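Local coordinates for glucokinase (Thermus thermophilus, PDB 3VOV), which phosphorylates glucose and probably other hexoses at the expense of ATP, as a zinc-containing sugar kinase of the ROK family, at residues G143-R148 and A293-K298; F236-V241 and E271-R276; G67-R72 and V102-D107; S25-P30 and A47-R52. All coordinates share one frame; numbering follows the deposited sequence.

In the fold
The four contacts sample two five-stranded mixed sheets, each with strand order 3-2-1-4-5, consistent with the actin-like ATPase ancestry of ROK kinases. Contacts 4 and 3 involve the two outermost strands of the first sheet, 27-30 and 102-106, centres about 21 Å apart. Contacts 1 and 2 do the same for the second sheet, with strands 145-146 and 275-277, and both touch the second subunit. Along the chain contact 4 comes first, then contact 3; contact 2 is nested inside the loop closed by contact 1. Contacts 1 and 3, centres about 13 Å apart, join the two sheets directly through R148 and E105; contacts 2 and 4, centres about 36 Å apart, lie on opposite sides of the chain's centre.

Contact 1. Residues G143-R148 and A293-K298; sequences GGRVLR and AYLEVK
R145 starts out with CG beside its own backbone N (chi1 -51°) and then bends twice, at chi2 and chi3, and that path lays its guanidinium against L295. The helix backbone brings L295 CB over the centre of one guanidinium face, 3.7 Å from R145 CZ. The two side chains run past each other in opposite senses. R145 is deposited in two conformers, and this packing belongs to the one described here. In it, E296 meets the edge of the same group, its CG 3.8 Å from R145 NH1, with carboxylate and guanidinium planes close to perpendicular. E296 OE1 stays 4.1 Å from R145 NH1, close enough that the opposite charges probably attract, but beyond a salt bridge; the stronger partner of R145 is D299, in a salt bridge with its NH2. R148 reaches E296 from the opposite direction. Its NH1 forms a long salt bridge of 3.9 Å to E296 OE1, their planes nearly parallel, 13° apart, with OE1 set off obliquely from the guanidinium, while its NE is held by E105. L295 turns CG anti to the carbonyl carbon (chi1 -61°), and this branch carries CD1 to 3.7 Å from G144 O, a carbonyl that also accepts a hydrogen bond from H117. The contact thus pins the short edge strand 145-146 to the C-terminal helix 284-299: L295 also rests on L113 and H117 of helix 107-118, E296 lies on F103 of strand 102-106, and L147 faces A235 of the second subunit.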
loop_
_atom_site.group_PDB
_atom_site.type_symbol
_atom_site.label_atom_id
_atom_site.label_comp_id
_atom_site.label_asym_id
_atom_site.label_seq_id
_atom_site.Cartn_x
_atom_site.Cartn_y
_atom_site.Cartn_z
ATOM N N GLY B 143 -31.844 -2.864 -12.090
ATOM C CA GLY B 143 -32.584 -3.332 -13.409
ATOM C C GLY B 143 -32.859 -2.072 -14.259
ATOM O O GLY B 143 -34.001 -1.608 -14.357
ATOM N N GLY B 144 -31.847 -1.675 -15.030
ATOM C CA GLY B 144 -32.184 -1.283 -16.436
ATOM C C GLY B 144 -32.164 0.260 -16.237
ATOM O O GLY B 144 -32.372 0.984 -17.179
ATOM N N ARG B 145 -31.937 0.747 -14.985
ATOM C CA ARG B 145 -31.825 2.193 -14.683
ATOM C C ARG B 145 -30.520 2.591 -13.953
ATOM O O ARG B 145 -29.998 1.853 -13.106
ATOM C CB ARG B 145 -33.012 2.731 -13.862
ATOM C CG ARG B 145 -34.435 2.428 -14.364
ATOM C CD ARG B 145 -34.877 3.144 -15.678
ATOM N NE ARG B 145 -34.281 4.446 -15.972
ATOM C CZ ARG B 145 -34.886 5.638 -15.903
ATOM N NH1 ARG B 145 -34.200 6.734 -16.235
ATOM N NH2 ARG B 145 -36.156 5.758 -15.536
ATOM N N VAL B 146 -30.011 3.762 -14.309
ATOM C CA VAL B 146 -28.813 4.342 -13.683
ATOM C C VAL B 146 -29.000 4.602 -12.172
ATOM O O VAL B 146 -29.994 5.208 -11.725
ATOM C CB VAL B 146 -28.362 5.633 -14.444
ATOM C CG1 VAL B 146 -27.312 6.404 -13.657
ATOM C CG2 VAL B 146 -27.862 5.262 -15.849
ATOM N N LEU B 147 -28.028 4.139 -11.397
ATOM C CA LEU B 147 -27.929 4.487 -9.973
ATOM C C LEU B 147 -27.375 5.903 -9.868
ATOM O O LEU B 147 -26.219 6.126 -10.127
ATOM C CB LEU B 147 -26.936 3.542 -9.269
ATOM C CG LEU B 147 -27.063 3.095 -7.808
ATOM C CD1 LEU B 147 -25.651 2.870 -7.147
ATOM C CD2 LEU B 147 -27.993 3.911 -6.930
ATOM N N ARG B 148 -28.187 6.844 -9.449
ATOM C CA ARG B 148 -27.755 8.228 -9.382
ATOM C C ARG B 148 -27.231 8.667 -8.015
ATOM O O ARG B 148 -26.448 9.606 -7.975
ATOM C CB ARG B 148 -28.856 9.186 -9.859
ATOM C CG ARG B 148 -28.783 9.434 -11.442
ATOM C CD ARG B 148 -29.858 10.415 -11.955
ATOM N NE ARG B 148 -30.282 10.073 -13.312
ATOM C CZ ARG B 148 -31.532 9.720 -13.655
ATOM N NH1 ARG B 148 -32.509 9.672 -12.740
ATOM N NH2 ARG B 148 -31.829 9.415 -14.928
ATOM N N ALA B 293 -34.074 9.753 -21.485
ATOM C CA ALA B 293 -35.407 10.359 -21.697
ATOM C C ALA B 293 -36.462 9.270 -22.003
ATOM O O ALA B 293 -37.615 9.333 -21.558
ATOM C CB ALA B 293 -35.336 11.390 -22.862
ATOM N N TYR B 294 -36.078 8.285 -22.794
ATOM C CA TYR B 294 -37.020 7.231 -23.229
ATOM C C TYR B 294 -37.569 6.446 -22.015
ATOM O O TYR B 294 -38.812 6.246 -21.833
ATOM C CB TYR B 294 -36.301 6.295 -24.233
ATOM C CG TYR B 294 -37.209 5.194 -24.738
ATOM C CD1 TYR B 294 -37.323 3.978 -24.067
ATOM C CD2 TYR B 294 -38.002 5.411 -25.859
ATOM C CE1 TYR B 294 -38.206 2.952 -24.560
ATOM C CE2 TYR B 294 -38.866 4.438 -26.335
ATOM C CZ TYR B 294 -38.962 3.221 -25.702
ATOM O OH TYR B 294 -39.851 2.318 -26.231
ATOM N N LEU B 295 -36.648 5.989 -21.172
ATOM C CA LEU B 295 -37.024 5.244 -19.985
ATOM C C LEU B 295 -37.741 6.143 -18.963
ATOM O O LEU B 295 -38.611 5.687 -18.275
ATOM C CB LEU B 295 -35.803 4.540 -19.360
ATOM C CG LEU B 295 -35.170 3.520 -20.327
ATOM C CD1 LEU B 295 -33.798 3.056 -19.836
ATOM C CD2 LEU B 295 -36.083 2.266 -20.638
ATOM N N GLU B 296 -37.382 7.413 -18.852
ATOM C CA GLU B 296 -38.153 8.271 -17.962
ATOM C C GLU B 296 -39.590 8.384 -18.428
ATOM O O GLU B 296 -40.501 8.286 -17.625
ATOM C CB GLU B 296 -37.557 9.675 -17.873
ATOM C CG GLU B 296 -36.390 9.739 -16.951
ATOM C CD GLU B 296 -36.832 9.959 -15.496
ATOM O OE1 GLU B 296 -35.930 10.090 -14.653
ATOM O OE2 GLU B 296 -38.061 10.028 -15.215
ATOM N N VAL B 297 -39.788 8.607 -19.723
ATOM C CA VAL B 297 -41.140 8.782 -20.259
ATOM C C VAL B 297 -41.941 7.485 -20.152
ATOM O O VAL B 297 -43.108 7.495 -19.729
ATOM C CB VAL B 297 -41.120 9.263 -21.706
ATOM C CG1 VAL B 297 -42.531 9.165 -22.305
ATOM C CG2 VAL B 297 -40.573 10.692 -21.779
ATOM N N LYS B 298 -41.308 6.378 -20.550
ATOM C CA LYS B 298 -41.813 5.028 -20.305
ATOM C C LYS B 298 -42.179 4.741 -18.823
ATOM O O LYS B 298 -43.265 4.220 -18.554
ATOM C CB LYS B 298 -40.786 4.006 -20.809
ATOM C CG LYS B 298 -41.384 2.686 -21.183
ATOM C CD LYS B 298 -40.372 1.548 -21.117
ATOM C CE LYS B 298 -41.081 0.240 -21.502
ATOM N NZ LYS B 298 -40.328 -1.011 -21.174
#

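Contact 2. Residues F236-V241 and E271-R276; sequences FDPGVV and EAPPLR
The side chain of R276 crosses that of V240 at about a right angle and can be followed outward. CB lies 4.1 Å from V241 O; CG leaves it anti to the carbonyl carbon (chi1 -65°), and the chain stays extended to NE. On the way CD passes V240 CG1 at 4.2 Å. At the tip, CZ comes 3.7 Å from V240 CG2, which sits above one guanidinium face, toward its rim, while NH2 gives a hydrogen bond to A120 O. V240 CG2 also touches the ring of P274, and replacing V240 by an alanine would probably leave that guanidinium face without its methyl cover and open a gap beside the proline. The backbones pair as parallel strands, V241 opposite L275: V241 N donates to P274 O (2.9 Å, 171° at the hydrogen), and R276 N donates to V241 O at 2.8 Å. On the sheet face bearing V241 and L275, V241 CG1 packs 3.6 Å from L275 CD1, next to Y263 and L229. P273 adds CG, 3.4 Å from P238 O, a carbonyl that accepts a hydrogen bond from R151 of the second subunit. P274 has no N-H to give toward G239 O, which meets its CD at 3.6 Å; that oxygen is instead hydrogen-bonded by the same R151, and apolar proline and valine contacts carry the rest.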
loop_
_atom_site.group_PDB
_atom_site.type_symbol
_atom_site.label_atom_id
_atom_site.label_comp_id
_atom_site.label_asym_id
_atom_site.label_seq_id
_atom_site.Cartn_x
_atom_site.Cartn_y
_atom_site.Cartn_z
ATOM N N PHE B 236 -21.478 -4.623 -5.824
ATOM C CA PHE B 236 -22.656 -4.606 -6.682
ATOM C C PHE B 236 -23.130 -5.956 -7.212
ATOM O O PHE B 236 -24.324 -6.086 -7.481
ATOM C CB PHE B 236 -22.436 -3.657 -7.880
ATOM C CG PHE B 236 -22.335 -2.219 -7.507
ATOM C CD1 PHE B 236 -23.486 -1.461 -7.269
ATOM C CD2 PHE B 236 -21.083 -1.589 -7.418
ATOM C CE1 PHE B 236 -23.397 -0.103 -6.943
ATOM C CE2 PHE B 236 -20.990 -0.231 -7.083
ATOM C CZ PHE B 236 -22.143 0.510 -6.835
ATOM N N ASP B 237 -22.209 -6.924 -7.409
ATOM C CA ASP B 237 -22.527 -8.261 -7.959
ATOM C C ASP B 237 -23.346 -8.098 -9.251
ATOM O O ASP B 237 -24.475 -8.597 -9.344
ATOM C CB ASP B 237 -23.277 -9.140 -6.923
ATOM C CG ASP B 237 -23.503 -10.593 -7.405
ATOM O OD1 ASP B 237 -22.783 -11.070 -8.316
ATOM O OD2 ASP B 237 -24.396 -11.258 -6.843
ATOM N N PRO B 238 -22.786 -7.371 -10.244
ATOM C CA PRO B 238 -23.536 -7.040 -11.450
ATOM C C PRO B 238 -23.605 -8.245 -12.386
ATOM O O PRO B 238 -22.757 -9.132 -12.302
ATOM C CB PRO B 238 -22.666 -5.948 -12.082
ATOM C CG PRO B 238 -21.252 -6.359 -11.700
ATOM C CD PRO B 238 -21.405 -6.835 -10.282
ATOM N N GLY B 239 -24.589 -8.282 -13.272
ATOM C CA GLY B 239 -24.687 -9.355 -14.269
ATOM C C GLY B 239 -23.378 -9.466 -15.049
ATOM O O GLY B 239 -22.799 -10.543 -15.167
ATOM N N VAL B 240 -22.896 -8.321 -15.526
ATOM C CA VAL B 240 -21.741 -8.220 -16.418
ATOM C C VAL B 240 -21.003 -6.939 -16.038
ATOM O O VAL B 240 -21.617 -5.951 -15.592
ATOM C CB VAL B 240 -22.230 -8.178 -17.927
ATOM C CG1 VAL B 240 -21.232 -7.578 -18.870
ATOM C CG2 VAL B 240 -22.592 -9.616 -18.414
ATOM N N VAL B 241 -19.692 -6.963 -16.247
ATOM C CA VAL B 241 -18.862 -5.769 -16.161
ATOM C C VAL B 241 -18.467 -5.338 -17.574
ATOM O O VAL B 241 -17.968 -6.160 -18.380
ATOM C CB VAL B 241 -17.620 -6.041 -15.300
ATOM C CG1 VAL B 241 -16.691 -4.821 -15.294
ATOM C CG2 VAL B 241 -18.064 -6.425 -13.883
ATOM N N GLU B 271 -17.641 -15.743 -7.450
ATOM C CA GLU B 271 -18.158 -15.925 -8.812
ATOM C C GLU B 271 -17.881 -14.644 -9.623
ATOM O O GLU B 271 -18.391 -13.567 -9.300
ATOM C CB GLU B 271 -19.680 -16.179 -8.827
ATOM C CG GLU B 271 -20.188 -17.499 -8.267
ATOM C CD GLU B 271 -21.754 -17.562 -8.287
ATOM O OE1 GLU B 271 -22.349 -17.444 -7.187
ATOM O OE2 GLU B 271 -22.385 -17.704 -9.387
ATOM N N ALA B 272 -17.111 -14.768 -10.683
ATOM C CA ALA B 272 -16.663 -13.648 -11.471
ATOM C C ALA B 272 -17.669 -13.314 -12.594
ATOM O O ALA B 272 -17.897 -14.141 -13.444
ATOM C CB ALA B 272 -15.322 -14.014 -12.074
ATOM N N PRO B 273 -18.264 -12.090 -12.600
ATOM C CA PRO B 273 -19.074 -11.735 -13.752
ATOM C C PRO B 273 -18.196 -11.686 -14.983
ATOM O O PRO B 273 -17.000 -11.383 -14.870
ATOM C CB PRO B 273 -19.601 -10.321 -13.403
ATOM C CG PRO B 273 -19.589 -10.284 -11.899
ATOM C CD PRO B 273 -18.246 -11.005 -11.614
ATOM N N PRO B 274 -18.773 -11.985 -16.157
ATOM C CA PRO B 274 -18.034 -11.747 -17.401
ATOM C C PRO B 274 -17.588 -10.294 -17.499
ATOM O O PRO B 274 -18.360 -9.388 -17.171
ATOM C CB PRO B 274 -19.077 -12.019 -18.491
ATOM C CG PRO B 274 -20.080 -12.926 -17.852
ATOM C CD PRO B 274 -20.121 -12.548 -16.402
ATOM N N LEU B 275 -16.351 -10.086 -17.948
ATOM C CA LEU B 275 -15.852 -8.730 -18.238
ATOM C C LEU B 275 -15.777 -8.570 -19.743
ATOM O O LEU B 275 -15.110 -9.386 -20.426
ATOM C CB LEU B 275 -14.477 -8.499 -17.546
ATOM C CG LEU B 275 -13.606 -7.216 -17.770
ATOM C CD1 LEU B 275 -14.361 -5.935 -17.804
ATOM C CD2 LEU B 275 -12.518 -7.063 -16.696
ATOM N N ARG B 276 -16.470 -7.550 -20.280
ATOM C CA ARG B 276 -16.652 -7.410 -21.742
ATOM C C ARG B 276 -16.234 -6.034 -22.227
ATOM O O ARG B 276 -16.439 -5.041 -21.519
ATOM C CB ARG B 276 -18.138 -7.634 -22.160
ATOM C CG ARG B 276 -18.620 -9.041 -21.905
ATOM C CD ARG B 276 -20.030 -9.283 -22.488
ATOM N NE ARG B 276 -20.603 -10.552 -22.013
ATOM C CZ ARG B 276 -21.901 -10.790 -21.869
ATOM N NH1 ARG B 276 -22.307 -12.004 -21.488
ATOM N NH2 ARG B 276 -22.800 -9.830 -22.090
#

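Contact 3. Residues G67-R72 and V102-D107; sequences GPLDFR and VFLEND
F71 points its ring edge at the strand 102-106, with CE1 only 3.1 Å from L104 O, an oxygen that lies in the plane of the ring. Two torsions put it there: CG stands beside the backbone N (chi1 -69°), and chi2 near -90° turns the ring across the chain. The next ring atom, CZ, comes 3.5 Å from E105 OE1, again near the ring plane, so the slightly positive C-H rim of the phenylalanine meets two oxygens, while one of its faces is covered by CB of L69 from its own segment. E105 leaves the strand with CB directed away from F71, but its chain, CG anti to the backbone N, kinks at chi2 (55°) and brings the carboxylate back. OE1 accepts the backbone N-H of N106 at 2.8 Å through its anti lone pair, a somewhat bent bond, and takes a second hydrogen bond from N109 ND2, while OE2 is taken by R148 in a salt bridge. That grip holds the carboxylate in position beside the ring, the two planes well inclined to one another. L69 sends its branches to different places: CD1 presses on L104 CD1 at 3.4 Å, tighter than usual for two methyls, and CD2 lies 3.8 Å from N106 CA. L104 continues the apolar layer to I90 of helix 90-98. The arrangement belongs to the parallel end of the first sheet, as in the actin-like ATPase fold: strand 102-106 is its outermost strand, N106 takes the N-cap position of helix 107-118, and the loop carrying the little strand 69-70 folds over the strand's final residues.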
loop_
_atom_site.group_PDB
_atom_site.type_symbol
_atom_site.label_atom_id
_atom_site.label_comp_id
_atom_site.label_asym_id
_atom_site.label_seq_id
_atom_site.Cartn_x
_atom_site.Cartn_y
_atom_site.Cartn_z
ATOM N N GLY B 67 -19.867 17.111 -17.325
ATOM C CA GLY B 67 -19.548 17.623 -15.991
ATOM C C GLY B 67 -20.029 16.895 -14.741
ATOM O O GLY B 67 -20.642 15.819 -14.818
ATOM N N PRO B 68 -19.751 17.491 -13.564
ATOM C CA PRO B 68 -20.536 17.146 -12.382
ATOM C C PRO B 68 -21.920 17.818 -12.555
ATOM O O PRO B 68 -22.010 19.007 -12.869
ATOM C CB PRO B 68 -19.749 17.792 -11.242
ATOM C CG PRO B 68 -19.115 18.998 -11.882
ATOM C CD PRO B 68 -18.753 18.543 -13.286
ATOM N N LEU B 69 -22.975 17.040 -12.407
ATOM C CA LEU B 69 -24.318 17.555 -12.572
ATOM C C LEU B 69 -24.859 17.963 -11.232
ATOM O O LEU B 69 -24.595 17.314 -10.228
ATOM C CB LEU B 69 -25.251 16.476 -13.151
ATOM C CG LEU B 69 -25.549 16.390 -14.643
ATOM C CD1 LEU B 69 -26.015 17.735 -15.169
ATOM C CD2 LEU B 69 -24.322 15.945 -15.382
ATOM N N ASP B 70 -25.633 19.035 -11.218
ATOM C CA ASP B 70 -26.575 19.226 -10.141
ATOM C C ASP B 70 -27.935 18.765 -10.696
ATOM O O ASP B 70 -28.603 19.512 -11.438
ATOM C CB ASP B 70 -26.597 20.700 -9.738
ATOM C CG ASP B 70 -27.341 20.946 -8.455
ATOM O OD1 ASP B 70 -26.945 21.880 -7.743
ATOM O OD2 ASP B 70 -28.299 20.218 -8.148
ATOM N N PHE B 71 -28.334 17.534 -10.389
ATOM C CA PHE B 71 -29.659 17.041 -10.842
ATOM C C PHE B 71 -30.790 17.738 -10.101
ATOM O O PHE B 71 -31.923 17.786 -10.578
ATOM C CB PHE B 71 -29.814 15.531 -10.623
ATOM C CG PHE B 71 -28.939 14.691 -11.509
ATOM C CD1 PHE B 71 -29.405 14.260 -12.746
ATOM C CD2 PHE B 71 -27.658 14.309 -11.091
ATOM C CE1 PHE B 71 -28.615 13.462 -13.561
ATOM C CE2 PHE B 71 -26.840 13.514 -11.909
ATOM C CZ PHE B 71 -27.319 13.094 -13.155
ATOM N N ARG B 72 -30.480 18.216 -8.898
ATOM C CA ARG B 72 -31.449 18.926 -8.058
ATOM C C ARG B 72 -31.943 20.132 -8.829
ATOM O O ARG B 72 -33.137 20.240 -9.115
ATOM C CB ARG B 72 -30.802 19.394 -6.743
ATOM C CG ARG B 72 -30.580 18.298 -5.685
ATOM C CD ARG B 72 -31.766 18.194 -4.709
ATOM N NE ARG B 72 -31.759 19.186 -3.616
ATOM C CZ ARG B 72 -31.697 18.872 -2.316
ATOM N NH1 ARG B 72 -31.605 17.597 -1.948
ATOM N NH2 ARG B 72 -31.724 19.825 -1.375
ATOM N N VAL B 102 -36.890 17.924 -20.303
ATOM C CA VAL B 102 -35.489 17.613 -20.513
ATOM C C VAL B 102 -35.010 16.795 -19.306
ATOM O O VAL B 102 -35.289 17.164 -18.150
ATOM C CB VAL B 102 -34.658 18.915 -20.627
ATOM C CG1 VAL B 102 -33.168 18.605 -20.588
ATOM C CG2 VAL B 102 -35.006 19.680 -21.896
ATOM N N PHE B 103 -34.294 15.700 -19.587
ATOM C CA PHE B 103 -33.725 14.829 -18.565
ATOM C C PHE B 103 -32.196 14.809 -18.709
ATOM O O PHE B 103 -31.664 14.437 -19.752
ATOM C CB PHE B 103 -34.332 13.409 -18.693
ATOM C CG PHE B 103 -35.838 13.365 -18.476
ATOM C CD1 PHE B 103 -36.359 13.329 -17.186
ATOM C CD2 PHE B 103 -36.719 13.394 -19.564
ATOM C CE1 PHE B 103 -37.750 13.300 -16.972
ATOM C CE2 PHE B 103 -38.121 13.369 -19.375
ATOM C CZ PHE B 103 -38.637 13.310 -18.073
ATOM N N LEU B 104 -31.496 15.247 -17.665
ATOM C CA LEU B 104 -30.046 15.366 -17.678
ATOM C C LEU B 104 -29.387 14.069 -17.215
ATOM O O LEU B 104 -29.912 13.382 -16.346
ATOM C CB LEU B 104 -29.632 16.401 -16.644
ATOM C CG LEU B 104 -30.069 17.843 -16.810
ATOM C CD1 LEU B 104 -29.166 18.691 -15.896
ATOM C CD2 LEU B 104 -29.939 18.304 -18.240
ATOM N N GLU B 105 -28.213 13.771 -17.747
ATOM C CA GLU B 105 -27.487 12.621 -17.262
ATOM C C GLU B 105 -25.995 12.880 -17.453
ATOM O O GLU B 105 -25.586 13.589 -18.377
ATOM C CB GLU B 105 -27.945 11.355 -17.986
ATOM C CG GLU B 105 -27.290 10.014 -17.470
ATOM C CD GLU B 105 -27.486 9.805 -15.986
ATOM O OE1 GLU B 105 -26.689 10.362 -15.173
ATOM O OE2 GLU B 105 -28.429 9.069 -15.627
ATOM N N ASN B 106 -25.200 12.361 -16.533
ATOM C CA ASN B 106 -23.746 12.408 -16.646
ATOM C C ASN B 106 -23.332 11.519 -17.840
ATOM O O ASN B 106 -23.926 10.458 -18.073
ATOM C CB ASN B 106 -23.166 11.922 -15.308
ATOM C CG ASN B 106 -21.823 11.305 -15.454
ATOM O OD1 ASN B 106 -20.822 12.012 -15.660
ATOM N ND2 ASN B 106 -21.758 9.993 -15.330
ATOM N N ASP B 107 -22.320 11.938 -18.592
ATOM C CA ASP B 107 -21.926 11.224 -19.814
ATOM C C ASP B 107 -21.503 9.776 -19.605
ATOM O O ASP B 107 -21.830 8.928 -20.422
ATOM C CB ASP B 107 -20.852 11.985 -20.577
ATOM C CG ASP B 107 -19.551 12.166 -19.770
ATOM O OD1 ASP B 107 -19.478 11.988 -18.542
ATOM O OD2 ASP B 107 -18.573 12.429 -20.425
#

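Contact 4. Residues S25-P30 and A47-R52; sequences SKVVVP and AERAER
V27 and R49 meet where helix 36-54 packs on the first sheet of this actin-like ATPase fold, against the outermost strand 27-30. Over these short segments, strand and helix run nearly antiparallel, 154° between their directions with axes 8.8 Å apart. R49 carries CG anti to its backbone N (chi1 -174°) and stays extended as far as NE, so that it stretches from the helix across the valines. V27 lies obliquely beneath it. Its CG2 touches the aliphatic part, 3.8 Å from R49 CG, and its CG1 sits under the guanidinium, 3.7 Å from the plane and toward the rim. V29 slides past in the other direction, its CG1 4.1 Å from R49 NH1. The polar end has its own partner: R49 NE forms a salt bridge with E53, one turn further along the helix. Nearer the sheet, A50 CB touches S25 OG (3.5 Å) and more loosely V27 CG2, and also rests on A15 of strand 12-18, while A47 and E51 turn to V4 of strand 3-8. S25 ties the layers together with its hydroxyl, which donates to the helix carbonyl of A50 and accepts from V17 N of the neighbouring strand. An alanine in place of S25 would probably leave the V17 amide without this acceptor and cut the polar tie to the helix. That tie is a side-on bond: S25 OG stands 2.7 Å from A50 O, tilted 33° out of the carbonyl plane.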
loop_
_atom_site.group_PDB
_atom_site.type_symbol
_atom_site.label_atom_id
_atom_site.label_comp_id
_atom_site.label_asym_id
_atom_site.label_seq_id
_atom_site.Cartn_x
_atom_site.Cartn_y
_atom_site.Cartn_z
ATOM N N SER B 25 -32.159 9.571 -36.641
ATOM C CA SER B 25 -31.367 10.628 -37.233
ATOM C C SER B 25 -30.100 10.824 -36.428
ATOM O O SER B 25 -29.998 10.353 -35.293
ATOM C CB SER B 25 -32.148 11.963 -37.329
ATOM O OG SER B 25 -32.634 12.413 -36.058
ATOM N N LYS B 26 -29.124 11.501 -37.025
ATOM C CA LYS B 26 -27.885 11.839 -36.335
ATOM C C LYS B 26 -27.245 13.138 -36.841
ATOM O O LYS B 26 -26.807 13.211 -37.986
ATOM C CB LYS B 26 -26.856 10.704 -36.391
ATOM C CG LYS B 26 -25.650 11.058 -35.554
ATOM C CD LYS B 26 -24.793 9.897 -35.165
ATOM C CE LYS B 26 -23.590 10.403 -34.364
ATOM N NZ LYS B 26 -22.572 9.337 -34.306
ATOM N N VAL B 27 -27.129 14.131 -35.954
ATOM C CA VAL B 27 -26.691 15.479 -36.348
ATOM C C VAL B 27 -25.515 15.778 -35.497
ATOM O O VAL B 27 -25.508 15.493 -34.291
ATOM C CB VAL B 27 -27.831 16.502 -36.136
ATOM C CG1 VAL B 27 -27.316 17.994 -36.144
ATOM C CG2 VAL B 27 -28.914 16.276 -37.183
ATOM N N VAL B 28 -24.467 16.303 -36.101
ATOM C CA VAL B 28 -23.306 16.697 -35.305
ATOM C C VAL B 28 -22.939 18.115 -35.718
ATOM O O VAL B 28 -22.907 18.414 -36.928
ATOM C CB VAL B 28 -22.127 15.681 -35.434
ATOM C CG1 VAL B 28 -20.873 16.155 -34.706
ATOM C CG2 VAL B 28 -22.566 14.253 -34.969
ATOM N N VAL B 29 -22.748 18.982 -34.708
ATOM C CA VAL B 29 -22.451 20.387 -34.887
ATOM C C VAL B 29 -21.359 20.782 -33.887
ATOM O O VAL B 29 -21.173 20.121 -32.878
ATOM C CB VAL B 29 -23.717 21.285 -34.694
ATOM C CG1 VAL B 29 -24.788 20.966 -35.787
ATOM C CG2 VAL B 29 -24.344 21.097 -33.325
ATOM N N PRO B 30 -20.618 21.860 -34.176
ATOM C CA PRO B 30 -19.572 22.276 -33.213
ATOM C C PRO B 30 -20.182 22.819 -31.907
ATOM O O PRO B 30 -21.268 23.408 -31.935
ATOM C CB PRO B 30 -18.811 23.385 -33.979
ATOM C CG PRO B 30 -19.159 23.120 -35.478
ATOM C CD PRO B 30 -20.630 22.714 -35.384
ATOM N N ALA B 47 -31.375 19.701 -31.758
ATOM C CA ALA B 47 -32.597 18.939 -31.516
ATOM C C ALA B 47 -33.588 19.068 -32.684
ATOM O O ALA B 47 -34.047 18.057 -33.240
ATOM C CB ALA B 47 -33.243 19.355 -30.176
ATOM N N GLU B 48 -33.894 20.322 -33.069
ATOM C CA GLU B 48 -34.877 20.582 -34.146
ATOM C C GLU B 48 -34.432 19.953 -35.456
ATOM O O GLU B 48 -35.236 19.300 -36.154
ATOM C CB GLU B 48 -35.139 22.085 -34.330
ATOM C CG GLU B 48 -36.645 22.414 -34.238
ATOM C CD GLU B 48 -37.348 22.809 -35.572
ATOM O OE1 GLU B 48 -37.166 22.139 -36.634
ATOM O OE2 GLU B 48 -38.130 23.805 -35.534
ATOM N N ARG B 49 -33.156 20.139 -35.782
ATOM C CA ARG B 49 -32.598 19.524 -36.970
ATOM C C ARG B 49 -32.738 17.997 -36.993
ATOM O O ARG B 49 -33.128 17.409 -38.023
ATOM C CB ARG B 49 -31.152 19.973 -37.208
ATOM C CG ARG B 49 -30.607 19.457 -38.520
ATOM C CD ARG B 49 -29.257 20.044 -38.858
ATOM N NE ARG B 49 -28.536 19.095 -39.691
ATOM C CZ ARG B 49 -27.233 19.137 -39.953
ATOM N NH1 ARG B 49 -26.462 20.109 -39.453
ATOM N NH2 ARG B 49 -26.701 18.180 -40.715
ATOM N N ALA B 50 -32.431 17.352 -35.868
ATOM C CA ALA B 50 -32.570 15.896 -35.764
ATOM C C ALA B 50 -34.026 15.485 -35.999
ATOM O O ALA B 50 -34.321 14.442 -36.597
ATOM C CB ALA B 50 -32.109 15.426 -34.352
ATOM N N GLU B 51 -34.938 16.304 -35.498
ATOM C CA GLU B 51 -36.342 16.022 -35.635
ATOM C C GLU B 51 -36.805 16.228 -37.083
ATOM O O GLU B 51 -37.622 15.464 -37.578
ATOM C CB GLU B 51 -37.111 16.882 -34.671
ATOM C CG GLU B 51 -37.110 16.295 -33.248
ATOM C CD GLU B 51 -37.905 17.140 -32.288
ATOM O OE1 GLU B 51 -37.833 18.378 -32.389
ATOM O OE2 GLU B 51 -38.604 16.579 -31.422
ATOM N N ARG B 52 -36.271 17.244 -37.759
ATOM C CA ARG B 52 -36.556 17.449 -39.196
ATOM C C ARG B 52 -36.002 16.294 -40.030
ATOM O O ARG B 52 -36.670 15.785 -40.941
ATOM C CB ARG B 52 -35.961 18.768 -39.702
ATOM C CG ARG B 52 -36.652 19.984 -39.133
ATOM C CD ARG B 52 -36.293 21.248 -39.910
ATOM N NE ARG B 52 -34.874 21.618 -39.814
ATOM C CZ ARG B 52 -34.353 22.375 -38.853
ATOM N NH1 ARG B 52 -35.124 22.847 -37.878
ATOM N NH2 ARG B 52 -33.056 22.659 -38.865
#